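Side-chain contacts in nitrogen regulatory protein P-II (Thiomonas intermedia, PDB 5D4N), which binds adenine nucleotides and, as a carboxysome-associated PII-like protein regulated by bicarbonate, probably acts as a signalling regulator: residues K21-A24 and T25-D29; S43-S47 and H48-E52; G76-L79 and E80-P84. All coordinates share one frame; numbering follows the deposited sequence.

Interaction 1: residues K21-A24 and T25-D29; sequences KEFA and TDLLD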
ATOM      1  N   LYS A  21     -11.872  13.682   3.737  1.00 25.94           N
ATOM      2  CA  LYS A  21     -12.289  12.323   3.373  1.00 23.86           C
ATOM      3  C   LYS A  21     -13.556  12.320   2.512  1.00 27.23           C
ATOM      4  O   LYS A  21     -13.578  11.661   1.459  1.00 26.57           O
ATOM      5  CB  LYS A  21     -12.510  11.471   4.628  1.00 26.57           C
ATOM      6  CG  LYS A  21     -12.977  10.017   4.337  1.00 29.49           C
ATOM      7  CD  LYS A  21     -13.074   9.186   5.620  1.00 34.96           C
ATOM      8  CE  LYS A  21     -14.382   9.325   6.332  1.00 53.54           C
ATOM      9  NZ  LYS A  21     -14.414   8.459   7.544  1.00 74.29           N
ATOM     10  N   GLU A  22     -14.581  13.062   2.935  1.00 25.79           N
ATOM     11  CA  GLU A  22     -15.849  13.075   2.205  1.00 25.65           C
ATOM     12  C   GLU A  22     -15.700  13.620   0.777  1.00 28.87           C
ATOM     13  O   GLU A  22     -16.294  13.058  -0.137  1.00 29.09           O
ATOM     14  CB  GLU A  22     -16.944  13.779   3.015  1.00 27.97           C
ATOM     15  CG  GLU A  22     -18.318  13.683   2.394  1.00 40.06           C
ATOM     16  CD  GLU A  22     -19.332  14.604   3.035  1.00 59.30           C
ATOM     17  OE1 GLU A  22     -19.360  15.800   2.661  1.00 52.59           O
ATOM     18  OE2 GLU A  22     -20.090  14.136   3.914  1.00 55.82           O
ATOM     19  N   PHE A  23     -14.861  14.662   0.566  1.00 26.02           N
ATOM     20  CA  PHE A  23     -14.618  15.208  -0.767  1.00 25.74           C
ATOM     21  C   PHE A  23     -14.058  14.092  -1.662  1.00 27.01           C
ATOM     22  O   PHE A  23     -14.523  13.886  -2.796  1.00 28.82           O
ATOM     23  CB  PHE A  23     -13.603  16.347  -0.682  1.00 26.66           C
ATOM     24  CG  PHE A  23     -13.152  16.870  -2.019  1.00 27.87           C
ATOM     25  CD1 PHE A  23     -12.072  16.296  -2.682  1.00 30.17           C
ATOM     26  CD2 PHE A  23     -13.789  17.959  -2.612  1.00 32.98           C
ATOM     27  CE1 PHE A  23     -11.692  16.739  -3.948  1.00 31.73           C
ATOM     28  CE2 PHE A  23     -13.372  18.434  -3.868  1.00 36.83           C
ATOM     29  CZ  PHE A  23     -12.342  17.793  -4.539  1.00 33.47           C
ATOM     30  N   ALA A  24     -13.054  13.391  -1.143  1.00 23.31           N
ATOM     31  CA  ALA A  24     -12.414  12.323  -1.916  1.00 22.91           C
ATOM     32  C   ALA A  24     -13.347  11.151  -2.192  1.00 24.50           C
ATOM     33  O   ALA A  24     -13.425  10.699  -3.338  1.00 25.57           O
ATOM     34  CB  ALA A  24     -11.188  11.847  -1.187  1.00 23.00           C
ATOM     35  N   THR A  25     -14.036  10.633  -1.157  1.00 23.89           N
ATOM     36  CA  THR A  25     -14.976   9.485  -1.351  1.00 24.33           C
ATOM     37  C   THR A  25     -16.141   9.865  -2.265  1.00 28.16           C
ATOM     38  O   THR A  25     -16.577   9.051  -3.088  1.00 28.16           O
ATOM     39  CB  THR A  25     -15.391   8.850  -0.035  1.00 30.62           C
ATOM     40  OG1 THR A  25     -16.175   9.803   0.715  1.00 31.45           O
ATOM     41  CG2 THR A  25     -14.173   8.316   0.760  1.00 27.68           C
ATOM     42  N   ASP A  26     -16.588  11.143  -2.203  1.00 25.60           N
ATOM     43  CA  ASP A  26     -17.629  11.614  -3.114  1.00 26.28           C
ATOM     44  C   ASP A  26     -17.140  11.585  -4.570  1.00 29.25           C
ATOM     45  O   ASP A  26     -17.913  11.191  -5.440  1.00 30.68           O
ATOM     46  CB  ASP A  26     -18.080  13.025  -2.769  1.00 28.22           C
ATOM     47  CG  ASP A  26     -19.018  13.148  -1.589  1.00 32.40           C
ATOM     48  OD1 ASP A  26     -19.509  12.091  -1.091  1.00 31.47           O
ATOM     49  OD2 ASP A  26     -19.271  14.285  -1.165  1.00 34.81           O
ATOM     50  N   LEU A  27     -15.870  11.981  -4.835  1.00 27.56           N
ATOM     51  CA  LEU A  27     -15.320  11.881  -6.200  1.00 28.20           C
ATOM     52  C   LEU A  27     -15.299  10.434  -6.654  1.00 30.86           C
ATOM     53  O   LEU A  27     -15.628  10.131  -7.810  1.00 29.71           O
ATOM     54  CB  LEU A  27     -13.886  12.421  -6.272  1.00 28.48           C
ATOM     55  CG  LEU A  27     -13.741  13.941  -6.338  1.00 33.90           C
ATOM     56  CD1 LEU A  27     -12.273  14.306  -6.493  1.00 33.32           C
ATOM     57  CD2 LEU A  27     -14.583  14.545  -7.453  1.00 38.11           C
ATOM     58  N   LEU A  28     -14.879   9.532  -5.764  1.00 27.70           N
ATOM     59  CA  LEU A  28     -14.833   8.109  -6.132  1.00 27.56           C
ATOM     60  C   LEU A  28     -16.228   7.585  -6.425  1.00 31.86           C
ATOM     61  O   LEU A  28     -16.418   6.957  -7.454  1.00 30.41           O
ATOM     62  CB  LEU A  28     -14.161   7.263  -5.044  1.00 26.69           C
ATOM     63  CG  LEU A  28     -12.707   7.623  -4.716  1.00 29.52           C
ATOM     64  CD1 LEU A  28     -12.256   6.871  -3.490  1.00 28.39           C
ATOM     65  CD2 LEU A  28     -11.782   7.337  -5.885  1.00 28.79           C
ATOM     66  N   ASP A  29     -17.203   7.859  -5.537  1.00 29.10           N
ATOM     67  CA  ASP A  29     -18.592   7.397  -5.738  1.00 30.11           C
ATOM     68  C   ASP A  29     -19.154   7.894  -7.047  1.00 35.20           C
ATOM     69  O   ASP A  29     -19.737   7.108  -7.814  1.00 35.06           O
ATOM     70  CB  ASP A  29     -19.501   7.792  -4.555  1.00 32.01           C
ATOM     71  CG  ASP A  29     -19.144   7.120  -3.245  1.00 34.15           C
ATOM     72  OD1 ASP A  29     -18.362   6.132  -3.270  1.00 37.34           O
ATOM     73  OD2 ASP A  29     -19.586   7.626  -2.180  1.00 38.41           O
TER
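Leu-27 is laid back against Phe-23, one helical turn earlier, and its CB, CG and CD1 each meet an atom of the turn before. CB rests 3.4 Å from the backbone O of Ala-24. CG follows 3.6 Å from the backbone O of Phe-23, the carbonyl that also accepts the bond from Leu-27 N. The tip is the apolar part: CD1 stands 3.6 Å from CE1 of Phe-23 and also nears CZ, reaching the ring obliquely. The ring is placed for this by its own first torsion, with CG anti to the backbone N (chi1 173°), which swings it along the helix toward the following turn. Beyond the segments, Phe-23 stacks on Phe-85 of helix 72-88. Helix 21-31 and helix 72-88 are the two helices of the ferredoxin-like βαββαβ fold of PII proteins, lying side by side on one antiparallel sheet. The sheet-facing flank holds Ala-24 and Leu-28, both resting on Ile-66 of strand 63-70. On that flank too, the CG2 methyl of Thr-25 lies 4.1 Å from CG of Lys-21; on the backbone, Thr-25 N bonds to Lys-21 O, 2.8 Å away and almost straight at 176°. Another flank is acidic. There OE1 of Glu-22 and OD2 of Asp-26 are 4.1 Å apart, their carboxylate planes only 19° from parallel. The two like charges should repel mildly and may raise each other's affinity for a proton, although both groups are solvent-exposed and sit in the first turns of the helix, where the helix dipole would be expected to offset part of that cost. Asp-26 keeps close to the backbone, its CB 3.2 Å from the O of Glu-22.

Interaction 2: residues S43-S47 and H48-E52; sequences SGKGS and HGMYE. With ADP (adenosine-5'-diphosphate), chain D.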
ATOM      1  N   SER A  43       0.983   9.106   9.544  1.00 25.83           N
ATOM      2  CA  SER A  43       1.936  10.191   9.780  1.00 23.99           C
ATOM      3  C   SER A  43       2.700  10.377   8.503  1.00 26.16           C
ATOM      4  O   SER A  43       2.653   9.519   7.626  1.00 24.89           O
ATOM      5  CB  SER A  43       2.847   9.878  10.946  1.00 26.54           C
ATOM      6  OG  SER A  43       2.018   9.887  12.106  1.00 28.44           O
ATOM      7  N   GLY A  44       3.329  11.510   8.336  1.00 24.22           N
ATOM      8  CA  GLY A  44       4.037  11.690   7.077  1.00 25.20           C
ATOM      9  C   GLY A  44       4.826  12.962   7.055  1.00 27.70           C
ATOM     10  O   GLY A  44       4.577  13.857   7.864  1.00 27.28           O
ATOM     11  N   LYS A  45       5.779  13.039   6.114  1.00 23.19           N
ATOM     12  CA  LYS A  45       6.555  14.233   5.881  1.00 24.48           C
ATOM     13  C   LYS A  45       6.139  14.773   4.545  1.00 28.85           C
ATOM     14  O   LYS A  45       6.162  14.047   3.553  1.00 26.52           O
ATOM     15  CB  LYS A  45       8.051  13.918   5.860  1.00 26.77           C
ATOM     16  CG  LYS A  45       8.932  15.103   5.468  1.00 29.51           C
ATOM     17  CD  LYS A  45      10.412  14.689   5.636  1.00 39.08           C
ATOM     18  CE  LYS A  45      11.379  15.785   5.250  1.00 48.19           C
ATOM     19  NZ  LYS A  45      11.456  16.823   6.309  1.00 63.99           N
ATOM     20  N   GLY A  46       5.725  16.029   4.572  1.00 30.36           N
ATOM     21  CA  GLY A  46       5.305  16.786   3.407  1.00 31.86           C
ATOM     22  C   GLY A  46       6.297  17.900   3.119  1.00 38.19           C
ATOM     23  O   GLY A  46       7.266  18.091   3.867  1.00 35.14           O
ATOM     24  N   SER A  47       6.070  18.612   2.010  1.00 38.88           N
ATOM     25  CA  SER A  47       6.972  19.687   1.575  1.00 42.51           C
ATOM     26  C   SER A  47       7.075  20.859   2.563  1.00 52.46           C
ATOM     27  O   SER A  47       8.114  21.533   2.606  1.00 54.00           O
ATOM     28  CB  SER A  47       6.580  20.182   0.187  1.00 46.42           C
ATOM     29  OG  SER A  47       5.207  20.537   0.137  1.00 54.25           O
ATOM     30  N   HIS A  48       6.019  21.082   3.369  1.00 51.16           N
ATOM     31  CA  HIS A  48       5.935  22.196   4.323  1.00 52.95           C
ATOM     32  C   HIS A  48       5.994  21.810   5.803  1.00 56.04           C
ATOM     33  O   HIS A  48       5.966  22.695   6.665  1.00 58.13           O
ATOM     34  CB  HIS A  48       4.698  23.058   4.020  1.00 54.95           C
ATOM     35  CG  HIS A  48       4.801  23.795   2.721  1.00 59.97           C
ATOM     36  ND1 HIS A  48       4.541  23.169   1.511  1.00 61.69           N
ATOM     37  CD2 HIS A  48       5.161  25.078   2.482  1.00 63.64           C
ATOM     38  CE1 HIS A  48       4.731  24.093   0.581  1.00 62.55           C
ATOM     39  NE2 HIS A  48       5.105  25.258   1.115  1.00 63.97           N
ATOM     40  N   GLY A  49       6.115  20.514   6.090  1.00 48.56           N
ATOM     41  CA  GLY A  49       6.201  20.032   7.459  1.00 46.29           C
ATOM     42  C   GLY A  49       5.729  18.607   7.680  1.00 44.10           C
ATOM     43  O   GLY A  49       5.438  17.873   6.735  1.00 41.55           O
ATOM     44  N   MET A  50       5.680  18.227   8.954  1.00 40.20           N
ATOM     45  CA  MET A  50       5.282  16.901   9.418  1.00 38.03           C
ATOM     46  C   MET A  50       3.814  16.846   9.788  1.00 39.91           C
ATOM     47  O   MET A  50       3.250  17.829  10.284  1.00 40.72           O
ATOM     48  CB  MET A  50       6.112  16.468  10.630  1.00 40.43           C
ATOM     49  CG  MET A  50       7.637  16.447  10.379  1.00 44.33           C
ATOM     50  SD  MET A  50       8.176  15.258   9.104  1.00 45.98           S
ATOM     51  CE  MET A  50       7.523  13.771   9.774  1.00 39.50           C
ATOM     52  N   TYR A  51       3.193  15.703   9.503  1.00 30.12           N
ATOM     53  CA  TYR A  51       1.833  15.395   9.912  1.00 28.59           C
ATOM     54  C   TYR A  51       1.990  14.201  10.845  1.00 29.70           C
ATOM     55  O   TYR A  51       2.542  13.177  10.438  1.00 28.76           O
ATOM     56  CB  TYR A  51       0.954  14.995   8.711  1.00 29.35           C
ATOM     57  CG  TYR A  51       0.583  16.145   7.804  1.00 32.90           C
ATOM     58  CD1 TYR A  51      -0.570  16.888   8.027  1.00 35.97           C
ATOM     59  CD2 TYR A  51       1.409  16.521   6.745  1.00 33.93           C
ATOM     60  CE1 TYR A  51      -0.914  17.958   7.199  1.00 38.75           C
ATOM     61  CE2 TYR A  51       1.067  17.580   5.904  1.00 34.81           C
ATOM     62  CZ  TYR A  51      -0.089  18.301   6.142  1.00 44.13           C
ATOM     63  OH  TYR A  51      -0.401  19.389   5.361  1.00 51.44           O
ATOM     64  N   GLU A  52       1.595  14.336  12.112  1.00 29.09           N
ATOM     65  CA  GLU A  52       1.687  13.219  13.045  1.00 29.28           C
ATOM     66  C   GLU A  52       0.275  12.901  13.526  1.00 29.69           C
ATOM     67  O   GLU A  52      -0.295  13.673  14.324  1.00 27.33           O
ATOM     68  CB  GLU A  52       2.601  13.545  14.233  1.00 32.34           C
ATOM     69  CG  GLU A  52       4.004  13.991  13.867  1.00 44.37           C
ATOM     70  CD  GLU A  52       5.057  13.054  14.408  1.00 70.65           C
ATOM     71  OE1 GLU A  52       5.311  12.013  13.762  1.00 67.03           O
ATOM     72  OE2 GLU A  52       5.580  13.329  15.512  1.00 57.10           O
TER
HETATM   73  PB  ADP D 201       2.567  19.892   2.901  0.50 32.66           P
HETATM   74  O1B ADP D 201       3.170  20.663   1.858  0.50 33.18           O
HETATM   75  O2B ADP D 201       1.322  20.578   3.386  0.50 32.64           O
HETATM   76  O3B ADP D 201       3.517  19.754   4.071  0.50 35.98           O
HETATM   77  PA  ADP D 201       2.489  17.543   1.026  1.00 30.71           P
HETATM   78  O1A ADP D 201       1.425  17.671  -0.004  1.00 27.76           O
HETATM   79  O2A ADP D 201       3.881  17.803   0.408  1.00 35.04           O
HETATM   80  O3A ADP D 201       2.190  18.447   2.315  1.00 30.37           O
HETATM   81  O5' ADP D 201       2.473  16.055   1.590  1.00 26.83           O
HETATM   82  C5' ADP D 201       1.341  15.615   2.357  1.00 25.44           C
HETATM   83  C4' ADP D 201       1.516  14.162   2.718  1.00 22.48           C
HETATM   84  O4' ADP D 201       1.613  13.376   1.514  1.00 22.55           O
HETATM   85  C3' ADP D 201       2.810  13.859   3.461  1.00 22.15           C
HETATM   86  O3' ADP D 201       2.713  14.157   4.851  1.00 25.77           O
HETATM   87  C2' ADP D 201       2.953  12.360   3.195  1.00 20.10           C
HETATM   88  O2' ADP D 201       2.048  11.650   4.017  1.00 21.68           O
HETATM   89  C1' ADP D 201       2.467  12.258   1.745  1.00 22.21           C
HETATM   90  N9  ADP D 201       3.575  12.305   0.795  1.00 22.95           N
HETATM   91  C8  ADP D 201       4.125  13.411   0.199  1.00 24.08           C
HETATM   92  N7  ADP D 201       5.195  13.157  -0.515  1.00 24.79           N
HETATM   93  C5  ADP D 201       5.355  11.785  -0.390  1.00 22.96           C
HETATM   94  C6  ADP D 201       6.288  10.883  -0.947  1.00 23.72           C
HETATM   95  N6  ADP D 201       7.332  11.268  -1.699  1.00 24.62           N
HETATM   96  N1  ADP D 201       6.116   9.565  -0.689  1.00 22.05           N
HETATM   97  C2  ADP D 201       5.103   9.187   0.100  1.00 21.58           C
HETATM   98  N3  ADP D 201       4.185   9.948   0.705  1.00 22.51           N
HETATM   99  C4  ADP D 201       4.359  11.245   0.405  1.00 21.66           C
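Ser-47 and His-48, adjacent at the tip of the hairpin, converge on the β-phosphate of ADP. His-48 ND1 donates to O1B at 2.9 Å, and that oxygen lies in the plane of the imidazole, at its edge. Ser-47 OG lies 2.7 Å from O1B, with O2A as a competing acceptor for its one proton. The backbone joins in: Ser-47 N reaches O2A in a nearly straight bond (2.8 Å, 172°), and His-48 N binds O3B at 2.9 Å. The ring of Tyr-51 lies beside the ligand, its CD2 3.3 Å from ADP O3', and its OH is hydrogen-bonded to Ser-90 OG.

The antiparallel hairpin sets these groups in place. Gly-44 and Tyr-51 form a hydrogen-bonded pair, each N to the other's O at 2.8 Å. Gly-44 and Gly-46, having no side chains, let the ribose and the diphosphate bridge lie close to the strand. Against the opposite face the Met-50 chain, bent at chi2 and chi3, brings SD to 3.5 Å from CB of Lys-45.

Backbone N-H groups, the serine hydroxyl and the imidazole thus share the phosphate oxygens, so recognition probably depends on the shape of the turn as well as on its side chains.

Interaction 3: residues G76-L79 and E80-P84; sequences GPLL and EGFQP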
ATOM      1  N   GLY A  76      -8.178   8.830 -15.544  1.00 34.48           N
ATOM      2  CA  GLY A  76      -8.184  10.188 -16.088  1.00 35.14           C
ATOM      3  C   GLY A  76      -9.238  11.076 -15.450  1.00 38.65           C
ATOM      4  O   GLY A  76      -8.886  12.094 -14.845  1.00 39.31           O
ATOM      5  N   PRO A  77     -10.534  10.661 -15.473  1.00 38.26           N
ATOM      6  CA  PRO A  77     -11.587  11.487 -14.841  1.00 38.42           C
ATOM      7  C   PRO A  77     -11.371  11.733 -13.345  1.00 37.18           C
ATOM      8  O   PRO A  77     -11.605  12.854 -12.857  1.00 37.39           O
ATOM      9  CB  PRO A  77     -12.866  10.692 -15.117  1.00 41.13           C
ATOM     10  CG  PRO A  77     -12.559   9.904 -16.378  1.00 46.90           C
ATOM     11  CD  PRO A  77     -11.123   9.498 -16.180  1.00 41.56           C
ATOM     12  N   LEU A  78     -10.843  10.713 -12.629  1.00 31.85           N
ATOM     13  CA  LEU A  78     -10.557  10.834 -11.210  1.00 29.72           C
ATOM     14  C   LEU A  78      -9.452  11.828 -10.955  1.00 32.80           C
ATOM     15  O   LEU A  78      -9.616  12.700 -10.103  1.00 33.09           O
ATOM     16  CB  LEU A  78     -10.205   9.474 -10.569  1.00 28.69           C
ATOM     17  CG  LEU A  78     -11.429   8.614 -10.237  1.00 33.24           C
ATOM     18  CD1 LEU A  78     -11.022   7.230  -9.813  1.00 32.23           C
ATOM     19  CD2 LEU A  78     -12.326   9.284  -9.214  1.00 34.73           C
ATOM     20  N   LEU A  79      -8.342  11.720 -11.700  1.00 31.92           N
ATOM     21  CA  LEU A  79      -7.202  12.625 -11.530  1.00 33.09           C
ATOM     22  C   LEU A  79      -7.582  14.059 -11.873  1.00 37.04           C
ATOM     23  O   LEU A  79      -7.130  14.969 -11.188  1.00 37.52           O
ATOM     24  CB  LEU A  79      -5.987  12.178 -12.330  1.00 35.28           C
ATOM     25  CG  LEU A  79      -5.349  10.871 -11.859  1.00 39.90           C
ATOM     26  CD1 LEU A  79      -4.162  10.545 -12.709  1.00 41.29           C
ATOM     27  CD2 LEU A  79      -4.943  10.926 -10.388  1.00 43.79           C
ATOM     28  N   GLU A  80      -8.456  14.238 -12.869  1.00 34.46           N
ATOM     29  CA  GLU A  80      -8.989  15.548 -13.270  1.00 36.36           C
ATOM     30  C   GLU A  80      -9.759  16.160 -12.106  1.00 39.53           C
ATOM     31  O   GLU A  80      -9.620  17.365 -11.856  1.00 39.89           O
ATOM     32  CB  GLU A  80      -9.874  15.401 -14.508  1.00 39.83           C
ATOM     33  CG  GLU A  80      -9.082  15.302 -15.802  1.00 59.82           C
ATOM     34  CD  GLU A  80      -9.863  14.823 -17.014  1.00 90.29           C
ATOM     35  OE1 GLU A  80     -11.038  15.228 -17.173  1.00 76.54           O
ATOM     36  OE2 GLU A  80      -9.291  14.044 -17.810  1.00 93.73           O
ATOM     37  N   GLY A  81     -10.482  15.311 -11.363  1.00 35.81           N
ATOM     38  CA  GLY A  81     -11.249  15.719 -10.194  1.00 35.60           C
ATOM     39  C   GLY A  81     -10.366  16.071  -9.022  1.00 41.72           C
ATOM     40  O   GLY A  81     -10.661  17.003  -8.281  1.00 43.72           O
ATOM     41  N   PHE A  82      -9.282  15.298  -8.826  1.00 36.26           N
ATOM     42  CA  PHE A  82      -8.344  15.512  -7.729  1.00 34.86           C
ATOM     43  C   PHE A  82      -7.393  16.691  -7.976  1.00 44.24           C
ATOM     44  O   PHE A  82      -6.903  17.270  -7.010  1.00 42.47           O
ATOM     45  CB  PHE A  82      -7.602  14.215  -7.335  1.00 33.55           C
ATOM     46  CG  PHE A  82      -8.420  13.297  -6.451  1.00 32.15           C
ATOM     47  CD1 PHE A  82      -8.659  13.612  -5.118  1.00 32.46           C
ATOM     48  CD2 PHE A  82      -8.977  12.131  -6.956  1.00 32.68           C
ATOM     49  CE1 PHE A  82      -9.433  12.773  -4.309  1.00 31.55           C
ATOM     50  CE2 PHE A  82      -9.775  11.298  -6.147  1.00 32.14           C
ATOM     51  CZ  PHE A  82      -9.978  11.609  -4.820  1.00 30.26           C
ATOM     52  N   GLN A  83      -7.159  17.062  -9.238  1.00 44.87           N
ATOM     53  CA  GLN A  83      -6.236  18.153  -9.599  1.00 45.57           C
ATOM     54  C   GLN A  83      -6.433  19.510  -8.873  1.00 49.16           C
ATOM     55  O   GLN A  83      -5.490  19.954  -8.199  1.00 50.06           O
ATOM     56  CB  GLN A  83      -6.124  18.303 -11.123  1.00 48.55           C
ATOM     57  CG  GLN A  83      -5.154  19.414 -11.541  1.00 70.78           C
ATOM     58  CD  GLN A  83      -5.167  19.704 -13.018  1.00 98.50           C
ATOM     59  OE1 GLN A  83      -5.967  19.159 -13.806  1.00 95.02           O
ATOM     60  NE2 GLN A  83      -4.268  20.581 -13.429  1.00 95.58           N
ATOM     61  N   PRO A  84      -7.618  20.177  -8.944  1.00 45.57           N
ATOM     62  CA  PRO A  84      -7.770  21.450  -8.223  1.00 44.86           C
ATOM     63  C   PRO A  84      -7.604  21.247  -6.726  1.00 42.13           C
ATOM     64  O   PRO A  84      -7.055  22.111  -6.056  1.00 43.42           O
ATOM     65  CB  PRO A  84      -9.193  21.895  -8.568  1.00 47.64           C
ATOM     66  CG  PRO A  84      -9.515  21.188  -9.817  1.00 54.23           C
ATOM     67  CD  PRO A  84      -8.862  19.858  -9.676  1.00 47.45           C
TER
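Leu-78 and Phe-82 share a first torsion, chi1 -80° in each, with CG anti to the carbonyl carbon, so both side chains leave their CB atoms in the same way. They lie one turn apart on helix 72-88, the second helix of the ferredoxin-like PII fold, and that spacing puts them on a common flank, facing helix 21-31 and strand 7-17. Their tips make only a loose contact with each other, CD2 of Leu-78 to CE2 of Phe-82 at 4.5 Å. The closer approach is to the backbone: ring atom CD2 of Phe-82 comes within 3.3 Å of the O of Leu-78, meeting it obliquely. That same oxygen accepts the hydrogen bond from Phe-82 N at 2.9 Å, with the donor in the carbonyl plane, so the ring sits beside a carbonyl already engaged. Leu-78 packs on Leu-12 and Phe-82 on Ile-14, both of strand 7-17, which confirms this flank as the buried one.

Two prolines interrupt the regular bonding. Pro-77 and Pro-84 have no N-H to offer the preceding turn, and the helix is kinked at each. Across residues 76-83 four i to i+4 bonds persist; that from Gln-83 N to Leu-79 O, one residue before Pro-84, is the most bent, at 134°. Leu-79 packs on Leu-6 of the third subunit. On the exposed side Glu-80 doubles back along the preceding turn. Its N is bonded to the O of Gly-76, and its side chain then follows the same carbonyl, with CG 3.4 Å and OE2 3.6 Å from Gly-76 O.

Overall arrangement
From the N terminus the order is helix 21-31 with interaction 1, the strand 36-46 and 49-52 hairpin with interaction 2, then helix 72-88 with interaction 3. The three are in series; none nests in or crosses another. Interactions 1 and 3 each join successive turns of their own helix, whereas interaction 2 closes the hairpin at the edge of this chain's sheet. The two helical contacts meet, their centres about 12 Å apart, with Leu-28 CD2 3.9 Å from Leu-78 CD2. Interaction 2 stands apart, its nearest atoms about 12 Å from interaction 1 and about 13 Å from interaction 3, and its strand 36-46 pairs with the third subunit, tying the nucleotide site to the trimer.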